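Local coordinates for phosphoglycerate oxidoreductase (Rhizobium etli, PDB 4HY3), which probably reduces glyoxylate or hydroxypyruvate with a nicotinamide cofactor, as a D-2-hydroxyacid dehydrogenase, at residues Gly127-Glu132 against Lys324-Met329; Ala77-Gly82 against Ser99-Glu104; Arg172-Ser177 against Ser231-Val236. All blocks are in the same frame, centred on the assembly; numbering follows the deposited sequence.

Contact 1 of 3, residues Gly127-Glu132 against Lys324-Met329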
loop_
_atom_site.group_PDB
_atom_site.type_symbol
_atom_site.label_atom_id
_atom_site.label_comp_id
_atom_site.label_asym_id
_atom_site.label_seq_id
_atom_site.Cartn_x
_atom_site.Cartn_y
_atom_site.Cartn_z
ATOM N N GLY A 127 -3.907 20.068 -16.718
ATOM C CA GLY A 127 -4.453 20.530 -15.446
ATOM C C GLY A 127 -4.254 19.605 -14.253
ATOM O O GLY A 127 -4.354 20.041 -13.103
ATOM N N GLN A 128 -3.967 18.328 -14.498
ATOM C CA GLN A 128 -3.800 17.436 -13.362
ATOM C C GLN A 128 -2.522 17.691 -12.576
ATOM O O GLN A 128 -2.356 17.160 -11.480
ATOM C CB GLN A 128 -3.978 15.978 -13.729
ATOM C CG GLN A 128 -2.821 15.402 -14.476
ATOM C CD GLN A 128 -2.759 13.922 -14.266
ATOM O OE1 GLN A 128 -3.272 13.406 -13.266
ATOM N NE2 GLN A 128 -2.133 13.221 -15.208
ATOM N N VAL A 129 -1.638 18.520 -13.124
ATOM C CA VAL A 129 -0.467 18.965 -12.374
ATOM C C VAL A 129 -0.835 19.676 -11.075
ATOM O O VAL A 129 -0.047 19.731 -10.156
ATOM C CB VAL A 129 0.482 19.868 -13.196
ATOM C CG1 VAL A 129 0.947 19.157 -14.459
ATOM C CG2 VAL A 129 -0.144 21.234 -13.496
ATOM N N PHE A 130 -2.035 20.221 -10.994
ATOM C CA PHE A 130 -2.391 20.996 -9.828
ATOM C C PHE A 130 -2.984 20.152 -8.732
ATOM O O PHE A 130 -3.335 20.699 -7.689
ATOM C CB PHE A 130 -3.386 22.064 -10.204
ATOM C CG PHE A 130 -2.823 23.128 -11.097
ATOM C CD1 PHE A 130 -1.705 23.872 -10.706
ATOM C CD2 PHE A 130 -3.417 23.406 -12.313
ATOM C CE1 PHE A 130 -1.181 24.845 -11.520
ATOM C CE2 PHE A 130 -2.912 24.399 -13.126
ATOM C CZ PHE A 130 -1.788 25.117 -12.724
ATOM N N ALA A 131 -3.110 18.836 -8.961
ATOM C CA ALA A 131 -3.710 17.945 -7.992
ATOM C C ALA A 131 -2.825 17.790 -6.776
ATOM O O ALA A 131 -3.243 18.112 -5.667
ATOM C CB ALA A 131 -4.003 16.593 -8.604
ATOM N N GLU A 132 -1.608 17.300 -6.964
ATOM C CA GLU A 132 -0.743 16.959 -5.837
ATOM C C GLU A 132 -0.540 18.201 -4.954
ATOM O O GLU A 132 -0.761 18.133 -3.732
ATOM C CB GLU A 132 0.583 16.366 -6.330
ATOM C CG GLU A 132 1.474 15.791 -5.260
ATOM C CD GLU A 132 0.760 14.743 -4.428
ATOM O OE1 GLU A 132 0.274 13.742 -5.009
ATOM O OE2 GLU A 132 0.683 14.905 -3.189
ATOM N N LYS A 324 6.458 23.094 -13.788
ATOM C CA LYS A 324 7.524 22.355 -14.472
ATOM C C LYS A 324 7.052 20.983 -14.891
ATOM O O LYS A 324 7.602 20.391 -15.816
ATOM C CB LYS A 324 8.787 22.193 -13.631
ATOM C CG LYS A 324 9.441 23.475 -13.176
ATOM C CD LYS A 324 9.760 24.361 -14.360
ATOM C CE LYS A 324 10.681 25.476 -13.947
ATOM N NZ LYS A 324 10.109 26.682 -14.590
ATOM N N LYS A 325 6.043 20.467 -14.204
ATOM C CA LYS A 325 5.508 19.159 -14.564
ATOM C C LYS A 325 4.741 19.239 -15.884
ATOM O O LYS A 325 4.667 18.278 -16.625
ATOM C CB LYS A 325 4.646 18.567 -13.439
ATOM C CG LYS A 325 5.265 17.390 -12.705
ATOM C CD LYS A 325 4.187 16.532 -12.029
ATOM C CE LYS A 325 3.698 17.112 -10.673
ATOM N NZ LYS A 325 2.236 16.979 -10.341
HETATM N N MSE A 326 4.174 20.392 -16.196
HETATM C CA MSE A 326 3.429 20.508 -17.433
HETATM C C MSE A 326 4.389 20.181 -18.537
HETATM O O MSE A 326 4.056 19.452 -19.440
HETATM C CB MSE A 326 2.869 21.919 -17.603
HETATM C CG MSE A 326 1.840 22.298 -16.549
HETATM SE SE MSE A 326 0.434 23.437 -17.185
HETATM C CE MSE A 326 1.252 25.154 -16.756
ATOM N N GLY A 327 5.610 20.686 -18.454
ATOM C CA GLY A 327 6.620 20.444 -19.475
ATOM C C GLY A 327 6.889 18.984 -19.716
ATOM O O GLY A 327 6.890 18.533 -20.860
ATOM N N ASP A 328 7.123 18.252 -18.638
ATOM C CA ASP A 328 7.355 16.818 -18.684
ATOM C C ASP A 328 6.265 16.058 -19.384
ATOM O O ASP A 328 6.541 15.092 -20.090
ATOM C CB ASP A 328 7.363 16.269 -17.268
ATOM C CG ASP A 328 8.431 16.871 -16.409
ATOM O OD1 ASP A 328 9.571 17.052 -16.927
ATOM O OD2 ASP A 328 8.122 17.122 -15.206
HETATM N N MSE A 329 5.022 16.463 -19.137
HETATM C CA MSE A 329 3.866 15.789 -19.698
HETATM C C MSE A 329 3.831 15.964 -21.187
HETATM O O MSE A 329 3.857 14.992 -21.919
HETATM C CB MSE A 329 2.581 16.291 -19.066
HETATM C CG MSE A 329 2.465 15.850 -17.614
HETATM SE SE MSE A 329 0.841 16.584 -16.754
HETATM C CE MSE A 329 -0.383 16.020 -18.188
#

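Contact 2 of 3, residues Ala77-Gly82 against Ser99-Glu104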
loop_
_atom_site.group_PDB
_atom_site.type_symbol
_atom_site.label_atom_id
_atom_site.label_comp_id
_atom_site.label_asym_id
_atom_site.label_seq_id
_atom_site.Cartn_x
_atom_site.Cartn_y
_atom_site.Cartn_z
ATOM N N ALA A 77 3.816 21.642 -39.305
ATOM C CA ALA A 77 3.552 21.592 -37.868
ATOM C C ALA A 77 2.828 20.284 -37.416
ATOM O O ALA A 77 1.669 20.026 -37.775
ATOM C CB ALA A 77 2.774 22.828 -37.420
ATOM N N ARG A 78 3.517 19.476 -36.627
ATOM C CA ARG A 78 2.932 18.282 -36.084
ATOM C C ARG A 78 2.211 18.516 -34.736
ATOM O O ARG A 78 1.425 17.687 -34.323
ATOM C CB ARG A 78 4.026 17.223 -35.918
ATOM C CG ARG A 78 3.588 16.021 -35.098
ATOM C CD ARG A 78 4.641 14.948 -35.097
ATOM N NE ARG A 78 5.081 14.656 -36.451
ATOM C CZ ARG A 78 6.136 13.902 -36.734
ATOM N NH1 ARG A 78 6.841 13.346 -35.769
ATOM N NH2 ARG A 78 6.482 13.696 -37.996
ATOM N N TYR A 79 2.511 19.615 -34.045
ATOM C CA TYR A 79 1.950 19.887 -32.724
ATOM C C TYR A 79 1.823 21.379 -32.459
ATOM O O TYR A 79 2.586 22.179 -33.007
ATOM C CB TYR A 79 2.828 19.326 -31.602
ATOM C CG TYR A 79 3.235 17.865 -31.707
ATOM C CD1 TYR A 79 2.304 16.836 -31.541
ATOM C CD2 TYR A 79 4.565 17.516 -31.950
ATOM C CE1 TYR A 79 2.686 15.506 -31.628
ATOM C CE2 TYR A 79 4.955 16.190 -32.022
ATOM C CZ TYR A 79 4.015 15.194 -31.861
ATOM O OH TYR A 79 4.409 13.897 -31.951
ATOM N N ILE A 80 0.869 21.754 -31.600
ATOM C CA ILE A 80 0.780 23.115 -31.078
ATOM C C ILE A 80 0.903 23.041 -29.571
ATOM O O ILE A 80 0.013 22.517 -28.904
ATOM C CB ILE A 80 -0.578 23.776 -31.406
ATOM C CG1 ILE A 80 -0.946 23.546 -32.873
ATOM C CG2 ILE A 80 -0.559 25.255 -31.054
ATOM C CD1 ILE A 80 -1.001 24.794 -33.715
ATOM N N ILE A 81 2.003 23.535 -29.012
ATOM C CA ILE A 81 2.040 23.683 -27.561
ATOM C C ILE A 81 1.307 24.988 -27.227
ATOM O O ILE A 81 1.764 26.064 -27.613
ATOM C CB ILE A 81 3.483 23.669 -27.014
ATOM C CG1 ILE A 81 4.293 22.548 -27.687
ATOM C CG2 ILE A 81 3.480 23.527 -25.495
ATOM C CD1 ILE A 81 5.777 22.525 -27.350
ATOM N N GLY A 82 0.156 24.878 -26.562
ATOM C CA GLY A 82 -0.684 26.035 -26.156
ATOM C C GLY A 82 -2.158 25.999 -26.572
ATOM O O GLY A 82 -2.720 24.921 -26.793
ATOM N N SER A 99 -1.679 17.129 -32.807
ATOM C CA SER A 99 -2.353 17.457 -31.564
ATOM C C SER A 99 -2.061 18.861 -31.108
ATOM O O SER A 99 -1.074 19.462 -31.495
ATOM C CB SER A 99 -1.987 16.453 -30.455
ATOM O OG SER A 99 -2.233 16.965 -29.150
ATOM N N ILE A 100 -2.956 19.365 -30.267
ATOM C CA ILE A 100 -2.796 20.632 -29.636
ATOM C C ILE A 100 -2.671 20.338 -28.165
ATOM O O ILE A 100 -3.536 19.700 -27.600
ATOM C CB ILE A 100 -4.012 21.524 -29.922
ATOM C CG1 ILE A 100 -3.939 21.924 -31.399
ATOM C CG2 ILE A 100 -4.048 22.745 -28.987
ATOM C CD1 ILE A 100 -5.147 22.658 -31.951
ATOM N N LEU A 101 -1.585 20.771 -27.546
ATOM C CA LEU A 101 -1.446 20.539 -26.137
ATOM C C LEU A 101 -1.773 21.811 -25.348
ATOM O O LEU A 101 -0.960 22.748 -25.284
ATOM C CB LEU A 101 -0.071 19.976 -25.813
ATOM C CG LEU A 101 0.158 18.691 -26.592
ATOM C CD1 LEU A 101 0.895 18.959 -27.898
ATOM C CD2 LEU A 101 0.869 17.625 -25.775
ATOM N N ASN A 102 -2.973 21.817 -24.752
ATOM C CA ASN A 102 -3.463 22.921 -23.943
ATOM C C ASN A 102 -2.665 22.915 -22.676
ATOM O O ASN A 102 -2.528 21.864 -22.057
ATOM C CB ASN A 102 -4.951 22.719 -23.604
ATOM C CG ASN A 102 -5.649 24.008 -23.164
ATOM O OD1 ASN A 102 -5.760 24.957 -23.933
ATOM N ND2 ASN A 102 -6.134 24.030 -21.948
ATOM N N VAL A 103 -2.142 24.085 -22.309
ATOM C CA VAL A 103 -1.276 24.251 -21.128
ATOM C C VAL A 103 -1.834 25.205 -20.096
ATOM O O VAL A 103 -1.377 25.240 -18.975
ATOM C CB VAL A 103 0.175 24.674 -21.472
ATOM C CG1 VAL A 103 0.882 23.550 -22.215
ATOM C CG2 VAL A 103 0.241 26.008 -22.190
ATOM N N GLU A 104 -2.794 26.020 -20.492
ATOM C CA GLU A 104 -3.647 26.619 -19.503
ATOM C C GLU A 104 -4.469 25.415 -19.109
ATOM O O GLU A 104 -4.834 24.622 -19.974
ATOM C CB GLU A 104 -4.527 27.683 -20.137
ATOM C CG GLU A 104 -4.939 28.752 -19.150
ATOM C CD GLU A 104 -6.430 28.916 -19.091
ATOM O OE1 GLU A 104 -7.143 28.196 -19.826
ATOM O OE2 GLU A 104 -6.891 29.757 -18.299
#

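Contact 3 of 3, residues Arg172-Ser177 against Ser231-Val236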
loop_
_atom_site.group_PDB
_atom_site.type_symbol
_atom_site.label_atom_id
_atom_site.label_comp_id
_atom_site.label_asym_id
_atom_site.label_seq_id
_atom_site.Cartn_x
_atom_site.Cartn_y
_atom_site.Cartn_z
ATOM N N ARG A 172 -7.780 15.743 18.120
ATOM C CA ARG A 172 -8.357 14.556 17.500
ATOM C C ARG A 172 -7.468 14.081 16.351
ATOM O O ARG A 172 -6.907 14.901 15.612
ATOM C CB ARG A 172 -9.721 14.905 16.933
ATOM C CG ARG A 172 -10.558 13.694 16.593
ATOM C CD ARG A 172 -11.034 13.779 15.160
ATOM N NE ARG A 172 -11.160 12.426 14.647
ATOM C CZ ARG A 172 -12.316 11.812 14.461
ATOM N NH1 ARG A 172 -13.444 12.461 14.722
ATOM N NH2 ARG A 172 -12.334 10.565 13.997
ATOM N N LEU A 173 -7.340 12.763 16.206
ATOM C CA LEU A 173 -6.555 12.175 15.138
ATOM C C LEU A 173 -7.381 12.068 13.877
ATOM O O LEU A 173 -8.602 11.980 13.944
ATOM C CB LEU A 173 -6.107 10.766 15.478
ATOM C CG LEU A 173 -5.611 10.366 16.847
ATOM C CD1 LEU A 173 -6.806 10.025 17.726
ATOM C CD2 LEU A 173 -4.719 9.148 16.674
ATOM N N ILE A 174 -6.703 12.046 12.727
ATOM C CA ILE A 174 -7.355 11.772 11.459
ATOM C C ILE A 174 -7.429 10.270 11.186
ATOM O O ILE A 174 -8.291 9.822 10.455
ATOM C CB ILE A 174 -6.694 12.562 10.308
ATOM C CG1 ILE A 174 -7.042 14.029 10.452
ATOM C CG2 ILE A 174 -7.155 12.090 8.934
ATOM C CD1 ILE A 174 -6.655 14.862 9.262
ATOM N N ALA A 175 -6.541 9.486 11.781
ATOM C CA ALA A 175 -6.521 8.047 11.501
ATOM C C ALA A 175 -7.849 7.396 11.886
ATOM O O ALA A 175 -8.348 6.534 11.156
ATOM C CB ALA A 175 -5.340 7.367 12.171
ATOM N N GLY A 176 -8.422 7.832 13.009
ATOM C CA GLY A 176 -9.849 7.605 13.347
ATOM C C GLY A 176 -10.722 6.733 12.430
ATOM O O GLY A 176 -10.592 5.514 12.456
ATOM N N SER A 177 -11.613 7.286 11.606
ATOM C CA SER A 177 -11.873 8.689 11.348
ATOM C C SER A 177 -12.756 8.675 10.124
ATOM O O SER A 177 -12.554 7.855 9.213
ATOM C CB SER A 177 -10.614 9.435 10.976
ATOM O OG SER A 177 -10.862 10.828 10.843
ATOM N N SER A 231 -19.783 12.489 8.636
ATOM C CA SER A 231 -18.367 12.770 8.368
ATOM C C SER A 231 -17.706 13.794 9.304
ATOM O O SER A 231 -18.292 14.834 9.635
ATOM C CB SER A 231 -18.147 13.146 6.888
ATOM O OG SER A 231 -17.984 12.004 6.067
ATOM N N ASP A 232 -16.482 13.477 9.726
ATOM C CA ASP A 232 -15.706 14.371 10.565
ATOM C C ASP A 232 -14.862 15.312 9.731
ATOM O O ASP A 232 -14.616 16.455 10.136
ATOM C CB ASP A 232 -14.826 13.579 11.516
ATOM C CG ASP A 232 -15.633 12.732 12.485
ATOM O OD1 ASP A 232 -16.395 13.311 13.311
ATOM O OD2 ASP A 232 -15.486 11.489 12.422
ATOM N N PHE A 233 -14.425 14.838 8.562
ATOM C CA PHE A 233 -13.724 15.700 7.637
ATOM C C PHE A 233 -14.315 15.634 6.252
ATOM O O PHE A 233 -14.392 14.563 5.635
ATOM C CB PHE A 233 -12.255 15.338 7.578
ATOM C CG PHE A 233 -11.564 15.354 8.913
ATOM C CD1 PHE A 233 -11.056 16.527 9.424
ATOM C CD2 PHE A 233 -11.416 14.186 9.641
ATOM C CE1 PHE A 233 -10.422 16.547 10.644
ATOM C CE2 PHE A 233 -10.771 14.198 10.858
ATOM C CZ PHE A 233 -10.269 15.385 11.360
ATOM N N ILE A 234 -14.720 16.806 5.768
ATOM C CA ILE A 234 -15.373 16.958 4.477
ATOM C C ILE A 234 -14.515 17.881 3.643
ATOM O O ILE A 234 -14.259 19.019 4.055
ATOM C CB ILE A 234 -16.784 17.588 4.626
ATOM C CG1 ILE A 234 -17.659 16.723 5.536
ATOM C CG2 ILE A 234 -17.456 17.836 3.276
ATOM C CD1 ILE A 234 -18.547 17.569 6.409
ATOM N N PHE A 235 -14.094 17.380 2.475
ATOM C CA PHE A 235 -13.340 18.146 1.492
ATOM C C PHE A 235 -14.203 18.418 0.250
ATOM O O PHE A 235 -14.724 17.472 -0.353
ATOM C CB PHE A 235 -12.106 17.342 1.036
ATOM C CG PHE A 235 -11.091 17.065 2.120
ATOM C CD1 PHE A 235 -10.012 17.933 2.327
ATOM C CD2 PHE A 235 -11.195 15.927 2.921
ATOM C CE1 PHE A 235 -9.062 17.669 3.313
ATOM C CE2 PHE A 235 -10.259 15.666 3.911
ATOM C CZ PHE A 235 -9.189 16.533 4.112
ATOM N N VAL A 236 -14.345 19.688 -0.139
ATOM C CA VAL A 236 -14.909 20.071 -1.454
ATOM C C VAL A 236 -13.791 20.252 -2.520
ATOM O O VAL A 236 -12.892 21.101 -2.395
ATOM C CB VAL A 236 -15.740 21.367 -1.396
ATOM C CG1 VAL A 236 -16.584 21.474 -2.657
ATOM C CG2 VAL A 236 -16.607 21.429 -0.135
#

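Contact 1 of 3, residues Gly127-Glu132 against Lys324-Met329
V129 turns its two methyl groups toward different residues of helix 320-338, and this apolar meeting is the heart of the contact. Both methionines involved, M326 and M329, are present as selenomethionine. V129 CG1 lies 3.4 Å from the selenium, SE, of M329, the two side chains passing at a slant, and it also comes within 3.9 Å of K325 CB. V129 CG2 meets M326 CG at 3.8 Å, there with the side chains nearly perpendicular. With CG1 anti to its carbonyl carbon (chi1 -57°), V129 aims that methyl at M329 and leaves CG2 between M326 and the F130 ring, over whose centre it sits, 3.9 Å above the plane.

Polar groups lie close by without bonding across. The bent chain of K325 brings NZ to 3.6 Å from V129 O, a proximity and not a hydrogen bond. E132 OE1 stays 6.5 Å from K325 NZ and forms its salt bridge with R193 instead, while L173 of the second subunit packs on E132. Q128 NE2 makes a weak hydrogen bond to R345 O.

The 3-10 turn 127-130 leads into helix 131-147; together with helix 320-338 it forms the junction between the two domains, as in D-2-hydroxyacid dehydrogenases generally. With no hydrogen bond across, the two segments are joined by the apolar fit of V129 among K325, M326 and M329.

Contact 2 of 3, residues Ala77-Gly82 against Ser99-Glu104
I100 lies beside I80 on one face of a parallel strand pair, the two side chains pointing the same way. Its CB stands about 4.3 Å from I80 O and carries two branches. The first, CG1, touches I80 CG1 at 3.7 Å; from there the extended chain (chi2 172°) leads CD1 onward, and the side chain also packs on M111. The second branch, CG2, is anti to the backbone N of I100 and reaches G82 O at 3.4 Å. With an alanine here, I80 CG1 would probably lose the branch it packs against in this strand and a gap would open beside the carbonyl of G82.

Backbone bonds fix the register: I80 N to S99 O (3.0 Å), L101 N to I80 O (2.7 Å) and G82 N to L101 O (2.7 Å). Y79, S99, I81 and L101 occupy the other face, where Y79 CB meets L101 CD1 at 4.2 Å and helix 320-338 packs on Y79, I81 and S99. The strands belong to a beta-alpha-beta unit through helix 88-91, with strands 30-34 and 122-125 flanking the pair. Backbone hydrogen bonds therefore set the alignment, while I80 and I100 pack their aliphatic branches together on one face.

Contact 3 of 3, residues Arg172-Ser177 against Ser231-Val236
I174 packs against one face of the F233 ring, and this is the buried, closely packed part of the contact. Its CG1 touches F233 CZ at 3.6 Å, and its CD1 rides 4.2 Å above the ring plane, displaced toward the rim. S177 OG approaches the ring edge, but the modelled position of that side chain is doubtful. Behind them A146 of helix 131-147 packs on F233, and A142 and L143 of that helix on I174.

The setting is the Rossmann-type NAD-binding domain: segment 172-177 feeds strand 178-182, which pairs in parallel with strand 233-236 near the middle of the sheet. The main chain of the incoming loop is also held from outside, because E136 of the second subunit accepts hydrogen bonds from I174 N and A175 N.

The other side is looser and partly exposed. R172 starts with CG anti to its backbone N (chi1 -165°), then bends at chi2 and chi3; its CD passes F233 CZ at 4.2 Å, and the guanidinium, inclined 70° to the ring plane, goes on to D232. R172 NH1 forms a salt bridge to D232 OD2 at 3.2 Å, but the guanidinium and carboxylate planes are 51° apart, so the groups do not meet flat and parallel. D232 OD2 is bound more strongly by R257 and is thus shared between two arginines. The bond from R172 NE to L173 O, 2.7 Å and almost in the guanidinium plane, restrains the turn of the arginine head.

Overall arrangement
From the N terminus, contact 2 closes first: a short loop through helix 88-91 returns the chain alongside itself within the first domain's sheet. Contact 1 opens just afterwards, at the entry to helix 131-147, and closes only when helix 320-338 brings the chain back, so its long loop embraces the whole of contact 3. That contact joins the approach to strand 178-182 with strand 233-236 in the NAD-binding domain. Contacts 1 and 2 touch, through M326 and V103, their centres about 15 Å apart. Contacts 2 and 3 lie on opposite sides of the chain's centre, about 41 Å apart between centres, with contact 1 at the junction between the domains.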